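Leucine aminopeptidase (Fimbriiglobus ruber, PDB 7D1B) probably acts as a zinc-dependent glutaminyl cyclase of the M28 peptidase family, closing N-terminal glutamine into pyroglutamate. Local coordinates at residues R241-R250 / V272-V283. Numbering follows the deposited sequence. Where two conformers were deposited one is given.
Sequences RLAMEGYSLR and VNERGFDRATDV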
loop_
_atom_site.group_PDB
_atom_site.type_symbol
_atom_site.label_atom_id
_atom_site.label_comp_id
_atom_site.label_asym_id
_atom_site.label_seq_id
_atom_site.Cartn_x
_atom_site.Cartn_y
_atom_site.Cartn_z
ATOM N N ARG A 241 6.376 -13.709 5.469
ATOM C CA ARG A 241 6.927 -13.424 6.791
ATOM C C ARG A 241 6.930 -11.911 6.977
ATOM O O ARG A 241 7.833 -11.218 6.497
ATOM C CB ARG A 241 8.327 -14.024 6.919
ATOM C CG ARG A 241 9.006 -13.694 8.228
ATOM C CD ARG A 241 10.435 -14.291 8.276
ATOM N NE ARG A 241 11.215 -13.713 9.375
ATOM C CZ ARG A 241 11.857 -12.544 9.313
ATOM N NH1 ARG A 241 11.864 -11.844 8.187
ATOM N NH2 ARG A 241 12.487 -12.074 10.381
ATOM N N LEU A 242 5.890 -11.395 7.633
ATOM C CA LEU A 242 5.706 -9.953 7.835
ATOM C C LEU A 242 6.384 -9.598 9.150
ATOM O O LEU A 242 5.797 -9.699 10.228
ATOM C CB LEU A 242 4.221 -9.576 7.798
ATOM C CG LEU A 242 3.462 -9.985 6.528
ATOM C CD1 LEU A 242 1.991 -9.618 6.657
ATOM C CD2 LEU A 242 4.082 -9.377 5.266
ATOM N N ALA A 243 7.660 -9.231 9.049
ATOM C CA ALA A 243 8.500 -8.930 10.193
ATOM C C ALA A 243 8.586 -7.422 10.407
ATOM O O ALA A 243 7.984 -6.626 9.688
ATOM C CB ALA A 243 9.876 -9.595 10.033
ATOM N N MET A 244 9.342 -7.028 11.425
ATOM C CA MET A 244 9.373 -5.646 11.878
ATOM C C MET A 244 10.617 -4.955 11.332
ATOM O O MET A 244 11.745 -5.340 11.648
ATOM C CB MET A 244 9.364 -5.630 13.400
ATOM C CG MET A 244 8.102 -6.259 13.955
ATOM S SD MET A 244 8.209 -6.448 15.737
ATOM C CE MET A 244 6.490 -6.785 16.133
ATOM N N GLU A 245 10.424 -3.940 10.500
ATOM C CA GLU A 245 11.609 -3.227 10.020
ATOM C C GLU A 245 11.786 -1.914 10.745
ATOM O O GLU A 245 10.876 -1.420 11.412
ATOM C CB GLU A 245 11.779 -3.086 8.501
ATOM C CG GLU A 245 10.804 -2.157 7.769
ATOM C CD GLU A 245 11.086 -0.660 7.957
ATOM O OE1 GLU A 245 10.125 0.064 8.271
ATOM O OE2 GLU A 245 12.252 -0.214 7.829
ATOM N N GLY A 246 13.009 -1.397 10.651
ATOM C CA GLY A 246 13.453 -0.404 11.602
ATOM C C GLY A 246 12.741 0.926 11.502
ATOM O O GLY A 246 12.490 1.569 12.522
ATOM N N TYR A 247 12.458 1.406 10.283
ATOM C CA TYR A 247 11.807 2.711 10.226
ATOM C C TYR A 247 10.421 2.653 10.855
ATOM O O TYR A 247 9.997 3.598 11.531
ATOM C CB TYR A 247 11.746 3.229 8.796
ATOM C CG TYR A 247 13.099 3.577 8.244
ATOM C CD1 TYR A 247 13.789 4.693 8.694
ATOM C CD2 TYR A 247 13.678 2.799 7.260
ATOM C CE1 TYR A 247 15.041 5.025 8.169
ATOM C CE2 TYR A 247 14.921 3.116 6.725
ATOM C CZ TYR A 247 15.598 4.221 7.197
ATOM O OH TYR A 247 16.833 4.537 6.677
ATOM N N SER A 248 9.719 1.533 10.657
ATOM C CA SER A 248 8.402 1.324 11.256
ATOM C C SER A 248 8.502 1.245 12.769
ATOM O O SER A 248 7.713 1.866 13.491
ATOM C CB SER A 248 7.831 0.009 10.740
ATOM O OG SER A 248 7.640 0.049 9.335
ATOM N N LEU A 249 9.473 0.472 13.270
ATOM C CA LEU A 249 9.658 0.360 14.713
ATOM C C LEU A 249 9.972 1.713 15.338
ATOM O O LEU A 249 9.429 2.063 16.393
ATOM C CB LEU A 249 10.789 -0.616 15.034
ATOM C CG LEU A 249 10.451 -2.086 14.861
ATOM C CD1 LEU A 249 11.722 -2.914 14.858
ATOM C CD2 LEU A 249 9.466 -2.562 15.920
ATOM N N ARG A 250 10.857 2.487 14.711
ATOM C CA ARG A 250 11.260 3.753 15.308
ATOM C C ARG A 250 10.161 4.795 15.194
ATOM O O ARG A 250 9.972 5.610 16.103
ATOM C CB ARG A 250 12.559 4.240 14.671
ATOM C CG ARG A 250 13.746 3.359 15.066
ATOM C CD ARG A 250 15.075 3.911 14.569
ATOM N NE ARG A 250 15.139 3.984 13.108
ATOM C CZ ARG A 250 15.564 2.994 12.320
ATOM N NH1 ARG A 250 15.983 1.842 12.844
ATOM N NH2 ARG A 250 15.577 3.162 11.006
ATOM N N VAL A 272 5.004 -11.678 12.360
ATOM C CA VAL A 272 5.960 -12.313 13.267
ATOM C C VAL A 272 6.660 -11.257 14.113
ATOM O O VAL A 272 6.987 -10.162 13.631
ATOM C CB VAL A 272 6.978 -13.199 12.512
ATOM C CG1 VAL A 272 6.236 -14.290 11.706
ATOM C CG2 VAL A 272 7.915 -12.399 11.617
ATOM N N ASN A 273 6.906 -11.599 15.379
ATOM C CA ASN A 273 7.648 -10.723 16.293
ATOM C C ASN A 273 9.139 -10.983 16.126
ATOM O O ASN A 273 9.799 -11.567 16.976
ATOM C CB ASN A 273 7.168 -10.920 17.727
ATOM C CG ASN A 273 5.883 -10.160 17.982
ATOM O OD1 ASN A 273 4.815 -10.544 17.508
ATOM N ND2 ASN A 273 5.984 -9.039 18.665
ATOM N N GLU A 274 9.666 -10.521 14.988
ATOM C CA GLU A 274 11.074 -10.678 14.639
ATOM C C GLU A 274 11.520 -9.423 13.917
ATOM O O GLU A 274 10.719 -8.741 13.270
ATOM C CB GLU A 274 11.312 -11.854 13.680
ATOM C CG GLU A 274 10.839 -13.200 14.189
ATOM C CD GLU A 274 11.034 -14.330 13.174
ATOM O OE1 GLU A 274 11.807 -14.173 12.199
ATOM O OE2 GLU A 274 10.412 -15.397 13.363
ATOM N N ARG A 275 12.820 -9.154 13.991
ATOM C CA ARG A 275 13.397 -7.939 13.424
ATOM C C ARG A 275 13.982 -8.209 12.043
ATOM O O ARG A 275 14.875 -9.041 11.895
ATOM C CB ARG A 275 14.533 -7.488 14.345
ATOM C CG ARG A 275 15.233 -6.266 13.901
ATOM C CD ARG A 275 14.384 -5.070 14.189
ATOM N NE ARG A 275 15.162 -3.881 13.906
ATOM C CZ ARG A 275 15.339 -3.389 12.689
ATOM N NH1 ARG A 275 14.743 -3.979 11.649
ATOM N NH2 ARG A 275 16.125 -2.320 12.509
ATOM N N GLY A 276 13.537 -7.453 11.049
ATOM C CA GLY A 276 14.262 -7.380 9.791
ATOM C C GLY A 276 14.055 -8.559 8.852
ATOM O O GLY A 276 13.282 -9.484 9.100
ATOM N N PHE A 277 14.816 -8.504 7.751
ATOM C CA PHE A 277 14.742 -9.431 6.624
ATOM C C PHE A 277 16.156 -9.784 6.200
ATOM O O PHE A 277 17.112 -9.072 6.519
ATOM C CB PHE A 277 14.003 -8.782 5.447
ATOM C CG PHE A 277 12.652 -8.258 5.848
ATOM C CD1 PHE A 277 11.572 -9.126 5.974
ATOM C CD2 PHE A 277 12.474 -6.926 6.198
ATOM C CE1 PHE A 277 10.351 -8.677 6.415
ATOM C CE2 PHE A 277 11.236 -6.470 6.615
ATOM C CZ PHE A 277 10.179 -7.355 6.733
ATOM N N ASP A 278 16.295 -10.889 5.464
ATOM C CA ASP A 278 17.609 -11.196 4.899
ATOM C C ASP A 278 18.074 -10.088 3.965
ATOM O O ASP A 278 19.265 -9.751 3.933
ATOM C CB ASP A 278 17.570 -12.520 4.141
ATOM C CG ASP A 278 17.435 -13.718 5.053
ATOM O OD1 ASP A 278 17.700 -13.584 6.266
ATOM O OD2 ASP A 278 17.089 -14.803 4.540
ATOM N N ARG A 279 17.151 -9.519 3.184
ATOM C CA ARG A 279 17.537 -8.537 2.175
ATOM C C ARG A 279 17.937 -7.208 2.810
ATOM O O ARG A 279 18.785 -6.493 2.262
ATOM C CB ARG A 279 16.381 -8.385 1.187
ATOM C CG ARG A 279 16.676 -7.848 -0.199
ATOM C CD ARG A 279 15.441 -8.086 -1.108
ATOM N NE ARG A 279 15.627 -9.172 -2.072
ATOM C CZ ARG A 279 14.686 -10.028 -2.472
ATOM N NH1 ARG A 279 14.989 -10.939 -3.388
ATOM N NH2 ARG A 279 13.460 -10.007 -1.966
ATOM N N ALA A 280 17.372 -6.878 3.970
ATOM C CA ALA A 280 17.643 -5.605 4.630
ATOM C C ALA A 280 16.960 -5.600 5.986
ATOM O O ALA A 280 15.900 -6.202 6.169
ATOM C CB ALA A 280 17.113 -4.420 3.812
ATOM N N THR A 281 17.581 -4.891 6.923
ATOM C CA THR A 281 17.035 -4.707 8.255
ATOM C C THR A 281 16.054 -3.537 8.266
ATOM O O THR A 281 15.008 -3.606 8.921
ATOM C CB THR A 281 18.210 -4.511 9.237
ATOM O OG1 THR A 281 19.093 -5.647 9.178
ATOM C CG2 THR A 281 17.737 -4.361 10.651
ATOM N N ASP A 282 16.384 -2.466 7.524
ATOM C CA ASP A 282 15.591 -1.255 7.394
ATOM C C ASP A 282 15.272 -1.066 5.922
ATOM O O ASP A 282 16.140 -1.259 5.062
ATOM C CB ASP A 282 16.381 -0.041 7.895
ATOM C CG ASP A 282 16.569 -0.035 9.417
ATOM O OD1 ASP A 282 16.098 -0.964 10.114
ATOM O OD2 ASP A 282 17.183 0.919 9.918
ATOM N N VAL A 283 14.029 -0.699 5.632
ATOM C CA VAL A 283 13.521 -0.678 4.265
ATOM C C VAL A 283 12.988 0.716 3.977
ATOM O O VAL A 283 12.017 1.150 4.602
ATOM C CB VAL A 283 12.422 -1.736 4.051
ATOM C CG1 VAL A 283 11.986 -1.740 2.581
ATOM C CG2 VAL A 283 12.897 -3.131 4.480
#
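Gly276 O is gripped end-on by both terminal nitrogens of Arg241, NH1 at 2.9 Å and NH2 at 3.0 Å, and lies within a few degrees of the guanidinium plane. The side-on edge of the same group, NE and NH2, converges on Glu274 OE1 in a salt bridge, both from one face of a carboxylate turned 50° away. With CG anti to the backbone N (chi1 176°), the extended chain carries the guanidinium out to Glu274 and Gly276; Ala243 CB lies over one face of it, offset toward the rim. Losing this group to an alanine here is likely to strip Gly276 O of both donors and leave the Glu274 carboxylate without its cationic mate. Parallel pairing is evident from Met244 N to Glu274 O (2.9 Å) and Gly276 N to Met244 O (2.8 Å), which bracket Arg275. Glu245 then bends at chi2, and its OE2 takes Val283 N at 2.9 Å with an N-H...O angle of 171°, while Tyr247 N reaches the opposite face of the carboxylate and Ser248 N bonds OE1. Farther along, Asp282 bridges two arginines: OD2 accepts Arg250 NH2 at 3.0 Å, and OD1 offers its syn lone pair to Arg275 NH2. Val283 comes to about 10 Å, side chain to ion, from the bound zinc. The geometry is that of a short parallel strand pair leading into a helix whose N-cap, Glu245, also holds Val283 N, within the M28 peptidase domain.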